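Local coordinates for Slr0280 protein (Synechocystis sp., PDB 5H3K) that is of unknown function but carries a domain of the phosphodiester glycosidase (NAGPA) family, and so may act on a sugar-linked phosphodiester bond, at residues A186-A192 / A234-F240; M86-G90 / A175-V179; T149-T155 / L169-A175; G164-V168 / Q224-R228; Q105-G109 / T252-R258. All blocks are in the same frame, centred on the assembly; numbering follows the deposited sequence.

Contact 1: residues A186-A192 / A234-F240; sequences AVVTINA and ASSKVHF
K237 lies alongside T189, and V187 alongside H239, on one face of an antiparallel strand pair. K237 CB starts beside V187, 4.0 Å from V187 CG2. CG is anti to the carbonyl carbon (chi1 -64°), which brings it 3.9 Å from T189 OG1. CD and CE run on in an extended chain past the same hydroxyl. NZ ends at a water, which it holds only weakly; T189 OG1 is 2.9 Å from that water O. V187 CG2 lies over one face of the H239 ring, a CH-pi contact, 4.0 Å from its centroid. On the reverse face V188 and I190 meet F240 and V238, with I190 CD1 3.9 Å from V238 CG2. Paired backbone bonds join A186 with F240, V188 with V238 and I190 with S236. S236 OG then grips A192 O at 2.7 Å. These are the two inner strands of a four-stranded sheet, flanked by 177-182 and 226-232. Their apolar face packs on L259 and I261 of strand 258-264.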
# COMPACT_ATOMS: atom_id res chain seq x y z
N ALA A 186 -20.34 -5.14 9.17
CA ALA A 186 -19.23 -4.86 10.07
C ALA A 186 -19.28 -5.83 11.24
O ALA A 186 -20.35 -6.31 11.62
CB ALA A 186 -19.27 -3.40 10.54
N VAL A 187 -18.11 -6.11 11.82
CA VAL A 187 -18.05 -6.99 12.98
C VAL A 187 -17.04 -6.51 14.00
O VAL A 187 -15.90 -6.15 13.67
CB VAL A 187 -17.80 -8.47 12.58
CG1 VAL A 187 -16.56 -8.59 11.70
CG2 VAL A 187 -17.70 -9.37 13.84
N VAL A 188 -17.48 -6.48 15.25
CA VAL A 188 -16.59 -6.21 16.37
C VAL A 188 -16.30 -7.53 17.07
O VAL A 188 -17.23 -8.22 17.51
CB VAL A 188 -17.23 -5.19 17.36
CG1 VAL A 188 -16.34 -5.00 18.58
CG2 VAL A 188 -17.47 -3.86 16.68
N THR A 189 -15.03 -7.91 17.16
CA THR A 189 -14.65 -9.12 17.89
C THR A 189 -14.07 -8.67 19.21
O THR A 189 -13.18 -7.81 19.24
CB THR A 189 -13.61 -9.96 17.12
OG1 THR A 189 -14.10 -10.26 15.81
CG2 THR A 189 -13.33 -11.27 17.84
N ILE A 190 -14.58 -9.23 20.30
CA ILE A 190 -14.10 -8.90 21.65
C ILE A 190 -13.71 -10.17 22.40
O ILE A 190 -14.46 -11.15 22.42
CB ILE A 190 -15.18 -8.22 22.49
CG1 ILE A 190 -15.86 -7.10 21.70
CG2 ILE A 190 -14.59 -7.68 23.79
CD1 ILE A 190 -17.34 -7.33 21.56
N ASN A 191 -12.54 -10.15 23.02
CA ASN A 191 -12.11 -11.28 23.84
C ASN A 191 -12.76 -11.17 25.21
O ASN A 191 -12.08 -10.97 26.22
CB ASN A 191 -10.58 -11.33 23.94
CG ASN A 191 -10.08 -12.52 24.79
OD1 ASN A 191 -9.03 -12.43 25.44
ND2 ASN A 191 -10.82 -13.63 24.77
N ALA A 192 -14.09 -11.28 25.23
CA ALA A 192 -14.87 -11.28 26.47
C ALA A 192 -16.02 -12.25 26.25
O ALA A 192 -16.63 -12.26 25.18
CB ALA A 192 -15.42 -9.89 26.77
N ALA A 234 -14.67 -18.14 24.75
CA ALA A 234 -14.19 -17.09 25.65
C ALA A 234 -14.29 -15.70 25.00
O ALA A 234 -13.97 -14.68 25.62
CB ALA A 234 -12.77 -17.39 26.10
N SER A 235 -14.75 -15.68 23.75
CA SER A 235 -14.90 -14.43 23.01
C SER A 235 -16.33 -14.24 22.52
O SER A 235 -17.16 -15.15 22.60
CB SER A 235 -13.93 -14.40 21.82
OG SER A 235 -12.60 -14.34 22.27
N SER A 236 -16.60 -13.05 22.01
CA SER A 236 -17.90 -12.72 21.46
C SER A 236 -17.72 -11.84 20.23
O SER A 236 -16.72 -11.12 20.11
CB SER A 236 -18.75 -12.01 22.51
OG SER A 236 -18.81 -12.76 23.71
N LYS A 237 -18.67 -11.92 19.31
CA LYS A 237 -18.66 -11.05 18.15
C LYS A 237 -19.98 -10.30 18.07
O LYS A 237 -21.04 -10.88 18.34
CB LYS A 237 -18.45 -11.87 16.87
CG LYS A 237 -17.09 -12.54 16.83
CD LYS A 237 -16.83 -13.21 15.49
CE LYS A 237 -15.56 -14.04 15.57
NZ LYS A 237 -15.10 -14.51 14.24
N VAL A 238 -19.92 -9.02 17.72
CA VAL A 238 -21.12 -8.25 17.49
C VAL A 238 -21.19 -7.92 16.00
O VAL A 238 -20.36 -7.16 15.49
CB VAL A 238 -21.16 -6.96 18.31
CG1 VAL A 238 -22.53 -6.30 18.18
CG2 VAL A 238 -20.85 -7.25 19.78
N HIS A 239 -22.15 -8.52 15.32
CA HIS A 239 -22.29 -8.41 13.87
C HIS A 239 -23.26 -7.31 13.49
O HIS A 239 -24.42 -7.35 13.91
CB HIS A 239 -22.79 -9.73 13.30
CG HIS A 239 -21.83 -10.85 13.49
ND1 HIS A 239 -20.84 -11.14 12.57
CD2 HIS A 239 -21.68 -11.73 14.51
CE1 HIS A 239 -20.13 -12.16 13.01
NE2 HIS A 239 -20.61 -12.54 14.19
N PHE A 240 -22.80 -6.36 12.68
CA PHE A 240 -23.62 -5.20 12.30
C PHE A 240 -24.01 -5.21 10.84
O PHE A 240 -23.19 -5.49 9.95
CB PHE A 240 -22.86 -3.89 12.56
CG PHE A 240 -22.74 -3.54 14.02
CD1 PHE A 240 -21.71 -4.06 14.79
CD2 PHE A 240 -23.65 -2.68 14.61
CE1 PHE A 240 -21.60 -3.74 16.15
CE2 PHE A 240 -23.55 -2.34 15.97
CZ PHE A 240 -22.52 -2.87 16.74
O HOH W 1 -12.81 -12.06 13.97

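Contact 2: residues M86-G90 / A175-V179; sequences MQFLG and AFWQV
The C-terminal end of helix 82-89 docks on the start of strand 177-182, and G90, the residue that leaves the helix with positive phi, lies against W177. G90 CA sits over the six-membered ring of W177, 3.8 Å from its centroid. A CB at G90 would run into W177 NE1, and the backbone angles alone already call for glycine. W177 CG is held between the backbone N and the carbonyl carbon (chi1 56°), and this swings the indole back to the helix end. Beside it, L89 CD2 covers one face of the F176 ring, 4.3 Å from the centroid. F88 turns the edge of its ring to Q178, with CD1 3.7 Å from NE2 and the ring and amide planes perpendicular. Replacing W177 with an alanine would probably open a gap against G90 CA and leave the helix end less closely packed. W177 N bonds to L89 O at 3.1 Å, approaching from above the carbonyl plane. One water bridges F88 O and Q178 NE2, and another lies between Q87 O and V179 N. The last-turn carbonyls thus find donors in the strand and in bound water, which probably eases the negative end of the helix.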
# COMPACT_ATOMS: atom_id res chain seq x y z
N MET A 86 -3.03 -1.12 17.96
CA MET A 86 -4.23 -0.33 17.74
C MET A 86 -5.33 -1.20 17.15
O MET A 86 -6.48 -1.17 17.62
CB MET A 86 -3.93 0.84 16.81
CG MET A 86 -5.11 1.77 16.59
SD MET A 86 -4.74 3.14 15.48
CE MET A 86 -4.50 2.25 13.93
N GLN A 87 -4.98 -2.00 16.16
CA GLN A 87 -5.99 -2.73 15.39
C GLN A 87 -6.41 -4.05 15.98
O GLN A 87 -7.53 -4.50 15.74
CB GLN A 87 -5.54 -2.91 13.95
CG GLN A 87 -5.67 -1.62 13.18
CD GLN A 87 -5.26 -1.75 11.75
OE1 GLN A 87 -5.54 -2.75 11.09
NE2 GLN A 87 -4.58 -0.73 11.26
N PHE A 88 -5.54 -4.68 16.75
CA PHE A 88 -5.83 -6.01 17.27
C PHE A 88 -6.03 -6.08 18.78
O PHE A 88 -6.58 -7.06 19.28
CB PHE A 88 -4.77 -6.99 16.78
CG PHE A 88 -4.82 -7.25 15.29
CD1 PHE A 88 -5.65 -8.23 14.77
CD2 PHE A 88 -4.05 -6.49 14.42
CE1 PHE A 88 -5.70 -8.46 13.40
CE2 PHE A 88 -4.09 -6.72 13.06
CZ PHE A 88 -4.92 -7.71 12.54
N LEU A 89 -5.61 -5.04 19.49
CA LEU A 89 -5.90 -4.95 20.93
C LEU A 89 -6.99 -3.91 21.22
O LEU A 89 -7.70 -4.02 22.22
CB LEU A 89 -4.66 -4.62 21.75
CG LEU A 89 -3.43 -5.52 21.60
CD1 LEU A 89 -2.46 -5.22 22.73
CD2 LEU A 89 -3.82 -6.99 21.58
N GLY A 90 -7.10 -2.90 20.35
CA GLY A 90 -8.03 -1.81 20.55
C GLY A 90 -7.47 -0.60 21.28
O GLY A 90 -8.23 0.21 21.80
N ALA A 175 -10.91 -5.60 27.90
CA ALA A 175 -10.89 -6.69 26.95
C ALA A 175 -10.26 -6.25 25.64
O ALA A 175 -10.50 -5.15 25.17
CB ALA A 175 -12.31 -7.21 26.71
N PHE A 176 -9.43 -7.11 25.06
CA PHE A 176 -8.89 -6.85 23.73
C PHE A 176 -10.02 -6.94 22.71
O PHE A 176 -10.93 -7.76 22.85
CB PHE A 176 -7.81 -7.86 23.40
CG PHE A 176 -6.69 -7.88 24.39
CD1 PHE A 176 -6.11 -6.69 24.82
CD2 PHE A 176 -6.22 -9.08 24.91
CE1 PHE A 176 -5.06 -6.70 25.74
CE2 PHE A 176 -5.16 -9.09 25.83
CZ PHE A 176 -4.59 -7.90 26.24
N TRP A 177 -9.96 -6.11 21.68
CA TRP A 177 -10.98 -6.14 20.64
C TRP A 177 -10.43 -5.67 19.30
O TRP A 177 -9.38 -5.01 19.24
CB TRP A 177 -12.20 -5.29 21.07
CG TRP A 177 -11.82 -3.88 21.39
CD1 TRP A 177 -11.38 -3.40 22.60
CD2 TRP A 177 -11.83 -2.77 20.49
NE1 TRP A 177 -11.13 -2.04 22.50
CE2 TRP A 177 -11.39 -1.64 21.22
CE3 TRP A 177 -12.16 -2.62 19.14
CZ2 TRP A 177 -11.29 -0.37 20.64
CZ3 TRP A 177 -12.05 -1.36 18.56
CH2 TRP A 177 -11.61 -0.25 19.31
N GLN A 178 -11.14 -6.02 18.23
CA GLN A 178 -10.81 -5.55 16.90
C GLN A 178 -12.11 -5.32 16.13
O GLN A 178 -13.17 -5.81 16.54
CB GLN A 178 -9.93 -6.57 16.17
CG GLN A 178 -10.55 -7.94 16.05
CD GLN A 178 -9.60 -8.98 15.46
OE1 GLN A 178 -9.65 -9.29 14.26
NE2 GLN A 178 -8.73 -9.54 16.30
N VAL A 179 -12.03 -4.57 15.03
CA VAL A 179 -13.20 -4.28 14.22
C VAL A 179 -12.85 -4.36 12.74
O VAL A 179 -11.80 -3.88 12.33
CB VAL A 179 -13.85 -2.91 14.61
CG1 VAL A 179 -12.81 -1.79 14.63
CG2 VAL A 179 -15.03 -2.56 13.69
O HOH W 2 -8.98 -2.35 17.61
O HOH W 3 -9.50 -3.38 14.34
O HOH W 4 -8.83 -8.86 19.08

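Contact 3: residues T149-T155 / L169-A175; sequences TNAQILT and LELSQPA
T149 OG1 meets the flat P174 carbonyl in its plane, at 2.8 Å from P174 O. S172 N meets the Q152 carbonyl in the same manner, 2.9 Å from Q152 O. The E170 carboxylate has L154 CD1 as an apolar neighbour, 3.9 Å from OE2. S172 OG sits between its backbone N and carbonyl carbon (chi1 65°), and from there it returns the bond by accepting Q152 N at 2.9 Å. Q152 and S172 are therefore tied twice. The same hydroxyl donates to a water, which in turn donates to N150 O and to Q152 OE1. On the inner side A151 CB touches A175 CB, and I153 CG1 lies alongside L171 CD2 at 3.7 Å. Further along, L154 N bonds to E170 O at 2.7 Å, while E170 N bonds to T155 O at 3.1 Å. The backbone angles of L154 and T155 are consistent with a classic beta bulge in the hairpin of strands 153-161 and 164-171. T155 N is buried with no partner in the model. Chemically, the open end of this hairpin relies on hydroxyls and a shared water where regular strand pairing stops. A151, I153, L171 and A175 pack on the inner side, while L154 lies on the exposed side by E170.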
# COMPACT_ATOMS: atom_id res chain seq x y z
N THR A 149 -7.61 -11.67 30.20
CA THR A 149 -8.10 -10.59 31.05
C THR A 149 -9.34 -10.98 31.86
O THR A 149 -9.80 -10.19 32.69
CB THR A 149 -8.41 -9.32 30.24
OG1 THR A 149 -9.58 -9.54 29.45
CG2 THR A 149 -7.22 -8.97 29.33
N ASN A 150 -9.87 -12.17 31.60
CA ASN A 150 -11.05 -12.69 32.32
C ASN A 150 -12.28 -11.78 32.25
O ASN A 150 -13.03 -11.68 33.22
CB ASN A 150 -10.73 -12.99 33.79
CG ASN A 150 -9.68 -14.07 33.96
OD1 ASN A 150 -8.67 -13.87 34.65
ND2 ASN A 150 -9.92 -15.23 33.35
N ALA A 151 -12.47 -11.13 31.10
CA ALA A 151 -13.58 -10.19 30.92
C ALA A 151 -14.85 -10.92 30.51
O ALA A 151 -14.81 -11.91 29.78
CB ALA A 151 -13.23 -9.13 29.87
N GLN A 152 -15.99 -10.41 30.99
CA GLN A 152 -17.29 -10.90 30.60
C GLN A 152 -18.16 -9.72 30.22
O GLN A 152 -18.05 -8.65 30.82
CB GLN A 152 -17.96 -11.64 31.77
CG GLN A 152 -17.07 -12.62 32.48
CD GLN A 152 -17.71 -13.14 33.77
OE1 GLN A 152 -17.33 -12.74 34.87
NE2 GLN A 152 -18.71 -14.00 33.62
N ILE A 153 -19.04 -9.93 29.24
CA ILE A 153 -19.99 -8.91 28.85
C ILE A 153 -21.20 -9.00 29.77
O ILE A 153 -21.86 -10.03 29.82
CB ILE A 153 -20.43 -9.09 27.39
CG1 ILE A 153 -19.21 -9.06 26.46
CG2 ILE A 153 -21.45 -8.02 27.01
CD1 ILE A 153 -19.55 -9.37 25.00
N LEU A 154 -21.48 -7.93 30.51
CA LEU A 154 -22.54 -7.96 31.52
C LEU A 154 -23.90 -7.50 30.98
O LEU A 154 -24.93 -8.11 31.27
CB LEU A 154 -22.13 -7.12 32.74
CG LEU A 154 -20.77 -7.51 33.32
CD1 LEU A 154 -20.31 -6.52 34.39
CD2 LEU A 154 -20.80 -8.93 33.86
N THR A 155 -23.90 -6.43 30.19
CA THR A 155 -25.12 -5.96 29.54
C THR A 155 -24.81 -5.43 28.15
O THR A 155 -23.67 -5.07 27.85
CB THR A 155 -25.80 -4.82 30.34
OG1 THR A 155 -24.89 -3.72 30.47
CG2 THR A 155 -26.22 -5.28 31.73
N LEU A 169 -21.39 -2.08 25.32
CA LEU A 169 -21.18 -3.33 26.04
C LEU A 169 -20.55 -3.02 27.38
O LEU A 169 -19.39 -2.59 27.43
CB LEU A 169 -20.24 -4.26 25.27
CG LEU A 169 -20.70 -5.07 24.07
CD1 LEU A 169 -21.78 -4.38 23.29
CD2 LEU A 169 -19.50 -5.29 23.19
N GLU A 170 -21.28 -3.24 28.48
CA GLU A 170 -20.68 -3.15 29.81
C GLU A 170 -19.87 -4.42 30.09
O GLU A 170 -20.35 -5.54 29.86
CB GLU A 170 -21.72 -2.93 30.91
CG GLU A 170 -21.09 -2.91 32.32
CD GLU A 170 -22.05 -2.52 33.43
OE1 GLU A 170 -23.06 -1.84 33.13
OE2 GLU A 170 -21.79 -2.88 34.60
N LEU A 171 -18.63 -4.24 30.54
CA LEU A 171 -17.72 -5.36 30.72
C LEU A 171 -17.26 -5.48 32.17
O LEU A 171 -17.21 -4.48 32.89
CB LEU A 171 -16.48 -5.15 29.85
CG LEU A 171 -16.74 -4.91 28.37
CD1 LEU A 171 -15.44 -4.54 27.66
CD2 LEU A 171 -17.36 -6.16 27.77
N SER A 172 -16.90 -6.69 32.60
CA SER A 172 -16.39 -6.90 33.96
C SER A 172 -14.92 -6.50 34.09
O SER A 172 -14.46 -6.15 35.19
CB SER A 172 -16.57 -8.35 34.37
OG SER A 172 -15.77 -9.19 33.57
N GLN A 173 -14.18 -6.59 32.99
CA GLN A 173 -12.75 -6.29 32.96
C GLN A 173 -12.44 -5.71 31.58
O GLN A 173 -13.23 -5.88 30.64
CB GLN A 173 -11.92 -7.56 33.17
CG GLN A 173 -12.14 -8.28 34.50
CD GLN A 173 -11.62 -7.48 35.68
OE1 GLN A 173 -10.71 -6.67 35.54
NE2 GLN A 173 -12.20 -7.71 36.86
N PRO A 174 -11.28 -5.04 31.45
CA PRO A 174 -10.84 -4.62 30.12
C PRO A 174 -10.74 -5.82 29.20
O PRO A 174 -10.51 -6.95 29.66
CB PRO A 174 -9.44 -4.05 30.39
CG PRO A 174 -9.51 -3.55 31.80
CD PRO A 174 -10.37 -4.58 32.52
N ALA A 175 -10.91 -5.60 27.90
CA ALA A 175 -10.89 -6.69 26.95
C ALA A 175 -10.26 -6.25 25.64
O ALA A 175 -10.50 -5.15 25.17
CB ALA A 175 -12.31 -7.21 26.71
O HOH W 5 -15.15 -11.33 35.02

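Contact 4: residues G164-V168 / Q224-R228; sequences GERVV and QIRYR
V167, Y227 and I225, with the E165 carboxylate gripping I225, form the close-packed part of this contact; Q224 and a water make the looser side. V167 CG2 stands over one face of the Y227 ring, 4.0 Å from its centroid and displaced toward the rim. The two side chains come from opposite directions. Y227 CG is placed between the backbone N and the carbonyl carbon (chi1 70°), which lays the ring face under the valine. The same methyl, V167 CG2, touches I225 CD1 at 4.0 Å. E165 slides past I225 in the opposite sense, its OE2 3.4 Å from I225 CG1. Its OE1 accepts I225 N at 2.8 Å on the syn side, a nearly straight bond at 165°. The looser side begins at Q224. Q224 N bonds to OE1 only weakly, and Q224, the first residue after the unmodelled 195-223, turns its amide away. A water donates to E165 OE2, at 2.8 Å, and to I225 O. With an alanine in place of E165, I225 N would probably lose its acceptor and the start of strand 226-232 would be less firmly held. The backbones stay well apart, so this is face-to-face packing of two sheets and not strand pairing. F240 of strand 235-241 fills in beside V167 and I225. Y227 OH bonds to D158 of strand 153-161, next to strand 164-171.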
# COMPACT_ATOMS: atom_id res chain seq x y z
N GLY A 164 -26.18 9.11 14.66
CA GLY A 164 -26.49 7.74 14.30
C GLY A 164 -26.98 6.94 15.49
O GLY A 164 -27.96 7.30 16.14
N GLU A 165 -26.31 5.83 15.77
CA GLU A 165 -26.71 4.98 16.89
C GLU A 165 -25.50 4.46 17.65
O GLU A 165 -24.40 4.35 17.10
CB GLU A 165 -27.56 3.81 16.42
CG GLU A 165 -28.95 4.18 15.95
CD GLU A 165 -29.69 2.99 15.39
OE1 GLU A 165 -29.80 2.89 14.14
OE2 GLU A 165 -30.15 2.15 16.19
N ARG A 166 -25.72 4.12 18.91
CA ARG A 166 -24.64 3.68 19.77
C ARG A 166 -25.01 2.37 20.43
O ARG A 166 -26.14 2.18 20.87
CB ARG A 166 -24.37 4.74 20.84
CG ARG A 166 -23.60 4.24 22.05
CD ARG A 166 -23.19 5.41 22.93
NE ARG A 166 -22.10 6.18 22.33
CZ ARG A 166 -21.67 7.36 22.76
NH1 ARG A 166 -22.26 7.94 23.79
NH2 ARG A 166 -20.66 7.96 22.14
N VAL A 167 -24.06 1.44 20.47
CA VAL A 167 -24.23 0.21 21.21
C VAL A 167 -23.17 0.19 22.31
O VAL A 167 -22.00 0.46 22.06
CB VAL A 167 -24.05 -1.03 20.30
CG1 VAL A 167 -24.15 -2.31 21.12
CG2 VAL A 167 -25.09 -1.01 19.19
N VAL A 168 -23.59 -0.11 23.53
CA VAL A 168 -22.66 -0.12 24.66
C VAL A 168 -22.59 -1.51 25.27
O VAL A 168 -23.62 -2.08 25.67
CB VAL A 168 -23.06 0.91 25.74
CG1 VAL A 168 -22.16 0.80 26.96
CG2 VAL A 168 -23.02 2.33 25.17
N GLN A 224 -32.46 1.76 12.72
CA GLN A 224 -31.75 1.92 11.45
C GLN A 224 -30.65 0.86 11.29
O GLN A 224 -30.59 0.17 10.28
CB GLN A 224 -31.16 3.33 11.33
CG GLN A 224 -31.03 3.82 9.91
CD GLN A 224 -32.37 4.08 9.26
OE1 GLN A 224 -33.34 4.43 9.94
NE2 GLN A 224 -32.45 3.91 7.94
N ILE A 225 -29.78 0.73 12.29
CA ILE A 225 -28.80 -0.36 12.28
C ILE A 225 -29.47 -1.63 12.77
O ILE A 225 -30.51 -1.58 13.44
CB ILE A 225 -27.57 -0.10 13.19
CG1 ILE A 225 -27.98 -0.05 14.66
CG2 ILE A 225 -26.85 1.17 12.78
CD1 ILE A 225 -26.82 -0.24 15.63
N ARG A 226 -28.87 -2.76 12.43
CA ARG A 226 -29.25 -4.02 13.04
C ARG A 226 -27.97 -4.66 13.51
O ARG A 226 -26.94 -4.55 12.85
CB ARG A 226 -29.97 -4.94 12.05
CG ARG A 226 -31.26 -4.35 11.53
CD ARG A 226 -31.82 -5.15 10.36
NE ARG A 226 -32.84 -4.40 9.63
CZ ARG A 226 -32.74 -4.02 8.36
NH1 ARG A 226 -33.72 -3.33 7.79
NH2 ARG A 226 -31.65 -4.33 7.66
N TYR A 227 -28.01 -5.30 14.67
CA TYR A 227 -26.84 -6.00 15.16
C TYR A 227 -27.22 -7.26 15.90
O TYR A 227 -28.35 -7.40 16.37
CB TYR A 227 -25.99 -5.08 16.04
CG TYR A 227 -26.62 -4.73 17.38
CD1 TYR A 227 -27.53 -3.69 17.48
CD2 TYR A 227 -26.30 -5.44 18.52
CE1 TYR A 227 -28.11 -3.36 18.70
CE2 TYR A 227 -26.87 -5.12 19.75
CZ TYR A 227 -27.77 -4.08 19.83
OH TYR A 227 -28.34 -3.75 21.04
N ARG A 228 -26.28 -8.19 16.01
CA ARG A 228 -26.56 -9.50 16.55
C ARG A 228 -25.30 -10.04 17.19
O ARG A 228 -24.20 -9.93 16.62
CB ARG A 228 -26.99 -10.45 15.43
CG ARG A 228 -27.60 -11.76 15.89
CD ARG A 228 -28.26 -12.42 14.70
NE ARG A 228 -29.11 -13.56 15.07
CZ ARG A 228 -30.42 -13.47 15.23
NH1 ARG A 228 -31.04 -12.30 15.07
NH2 ARG A 228 -31.12 -14.56 15.56
O HOH W 6 -32.17 0.25 15.60

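Contact 5: residues Q105-G109 / T252-R258; sequences QWFSG and TLTSPFR
W106 approaches T252 first, its CA 3.8 Å from OG1. W106 N is taken up by S108 OG at 3.1 Å, which helps close the loop on itself. F107 carries the contact. Its backbone has positive phi, and its N bonds almost straight (171°) to T252 OG1 at 3.0 Å. T252 OG1 lies between its own backbone N and carbonyl carbon (chi1 66°), and CG2 is thereby set over one face of the F107 ring, 3.7 Å from the centroid. F107 also points an edge at W106, with CD2 over the centre of the indole face. F107 CD1 lies 4.0 Å from F257 CD2. Toward S108 the peptide crosses T254, whose CG2 is 3.3 Å from F107 C. L253 and R258 close the 252-258 turn by a pair of backbone bonds, and R258 NE and NH2 bind P256 O and T254 O. The loop between strands 101-105 and 112-119 thus plugs onto the turn joining strands 247-253 and 258-264, with L171 and P174 packed against F107.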
# COMPACT_ATOMS: atom_id res chain seq x y z
N GLN A 105 -5.30 5.46 25.16
CA GLN A 105 -6.45 5.19 26.03
C GLN A 105 -6.92 3.77 25.79
O GLN A 105 -7.13 3.35 24.65
CB GLN A 105 -7.59 6.18 25.77
CG GLN A 105 -7.42 7.54 26.43
CD GLN A 105 -7.61 7.50 27.96
OE1 GLN A 105 -6.98 6.71 28.66
NE2 GLN A 105 -8.49 8.37 28.47
N TRP A 106 -7.06 3.00 26.87
CA TRP A 106 -7.53 1.63 26.78
C TRP A 106 -8.06 1.20 28.15
O TRP A 106 -7.30 0.72 29.01
CB TRP A 106 -6.42 0.68 26.29
CG TRP A 106 -6.91 -0.73 26.03
CD1 TRP A 106 -7.65 -1.16 24.96
CD2 TRP A 106 -6.68 -1.88 26.85
NE1 TRP A 106 -7.91 -2.51 25.08
CE2 TRP A 106 -7.32 -2.97 26.22
CE3 TRP A 106 -6.00 -2.09 28.05
CZ2 TRP A 106 -7.30 -4.25 26.77
CZ3 TRP A 106 -5.98 -3.37 28.59
CH2 TRP A 106 -6.62 -4.43 27.95
N PHE A 107 -9.36 1.39 28.34
CA PHE A 107 -10.02 1.14 29.62
C PHE A 107 -9.25 1.82 30.76
O PHE A 107 -8.92 1.21 31.77
CB PHE A 107 -10.15 -0.36 29.87
CG PHE A 107 -11.00 -1.07 28.84
CD1 PHE A 107 -12.39 -1.01 28.91
CD2 PHE A 107 -10.42 -1.79 27.80
CE1 PHE A 107 -13.18 -1.66 27.97
CE2 PHE A 107 -11.21 -2.44 26.86
CZ PHE A 107 -12.59 -2.37 26.94
N SER A 108 -8.97 3.11 30.56
CA SER A 108 -8.22 3.90 31.52
C SER A 108 -8.92 5.22 31.83
O SER A 108 -9.42 5.89 30.93
CB SER A 108 -6.79 4.12 31.02
OG SER A 108 -6.75 4.34 29.62
N GLY A 109 -8.96 5.60 33.10
CA GLY A 109 -9.47 6.92 33.47
C GLY A 109 -8.49 8.00 33.04
O GLY A 109 -8.88 9.05 32.50
N THR A 252 -13.39 3.11 24.35
CA THR A 252 -13.56 2.48 25.66
C THR A 252 -13.86 3.52 26.74
O THR A 252 -13.60 4.71 26.57
CB THR A 252 -12.34 1.65 26.07
OG1 THR A 252 -11.21 2.51 26.27
CG2 THR A 252 -12.01 0.61 25.00
N LEU A 253 -14.44 3.06 27.85
CA LEU A 253 -14.73 3.90 29.01
C LEU A 253 -14.50 3.07 30.27
O LEU A 253 -14.39 1.85 30.19
CB LEU A 253 -16.17 4.40 28.99
CG LEU A 253 -16.57 5.44 27.93
CD1 LEU A 253 -18.06 5.75 28.00
CD2 LEU A 253 -15.75 6.71 28.10
N THR A 254 -14.44 3.74 31.42
CA THR A 254 -14.31 3.04 32.70
C THR A 254 -15.43 3.47 33.64
O THR A 254 -16.22 4.36 33.31
CB THR A 254 -12.96 3.34 33.39
OG1 THR A 254 -12.77 4.76 33.47
CG2 THR A 254 -11.82 2.73 32.62
N SER A 255 -15.49 2.82 34.80
CA SER A 255 -16.49 3.12 35.83
C SER A 255 -17.91 3.29 35.30
O SER A 255 -18.47 4.39 35.37
CB SER A 255 -16.08 4.38 36.60
OG SER A 255 -14.74 4.26 37.06
N PRO A 256 -18.49 2.21 34.75
CA PRO A 256 -17.90 0.88 34.64
C PRO A 256 -17.18 0.70 33.31
O PRO A 256 -17.37 1.50 32.38
CB PRO A 256 -19.13 -0.03 34.69
CG PRO A 256 -20.16 0.76 33.93
CD PRO A 256 -19.87 2.23 34.21
N PHE A 257 -16.35 -0.34 33.22
CA PHE A 257 -15.70 -0.68 31.95
C PHE A 257 -16.77 -0.84 30.87
O PHE A 257 -17.77 -1.54 31.07
CB PHE A 257 -14.95 -2.01 32.09
CG PHE A 257 -13.78 -1.97 33.03
CD1 PHE A 257 -13.67 -2.89 34.06
CD2 PHE A 257 -12.76 -1.04 32.86
CE1 PHE A 257 -12.59 -2.88 34.92
CE2 PHE A 257 -11.66 -1.02 33.72
CZ PHE A 257 -11.58 -1.94 34.75
N ARG A 258 -16.56 -0.19 29.72
CA ARG A 258 -17.53 -0.25 28.63
C ARG A 258 -16.82 -0.21 27.28
O ARG A 258 -15.87 0.55 27.09
CB ARG A 258 -18.48 0.95 28.71
CG ARG A 258 -19.59 0.85 29.77
CD ARG A 258 -20.22 2.20 30.03
NE ARG A 258 -19.38 3.03 30.89
CZ ARG A 258 -19.59 4.32 31.13
NH1 ARG A 258 -20.62 4.94 30.57
NH2 ARG A 258 -18.76 4.99 31.93

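How the contacts relate
Contact 2 is the buried one, contacts 1 and 3 are partly buried, and contacts 4 and 5 lie nearer the surface. Contacts 1 and 3 rest on backbone pairing within two different four-stranded sheets. Contact 4 joins those sheets face to face, through a carboxylate and a ring instead of paired strands. Contacts 1 and 2 share one sheet, where T189 N probably bonds to Q178 O. Contacts 2 and 3 share A175, and contacts 3 and 4 both use strand 164-171. Contacts 2 and 5 attach parts from earlier in the chain, a helix end and a loop, by aromatic packing; they meet where W106 packs on F176.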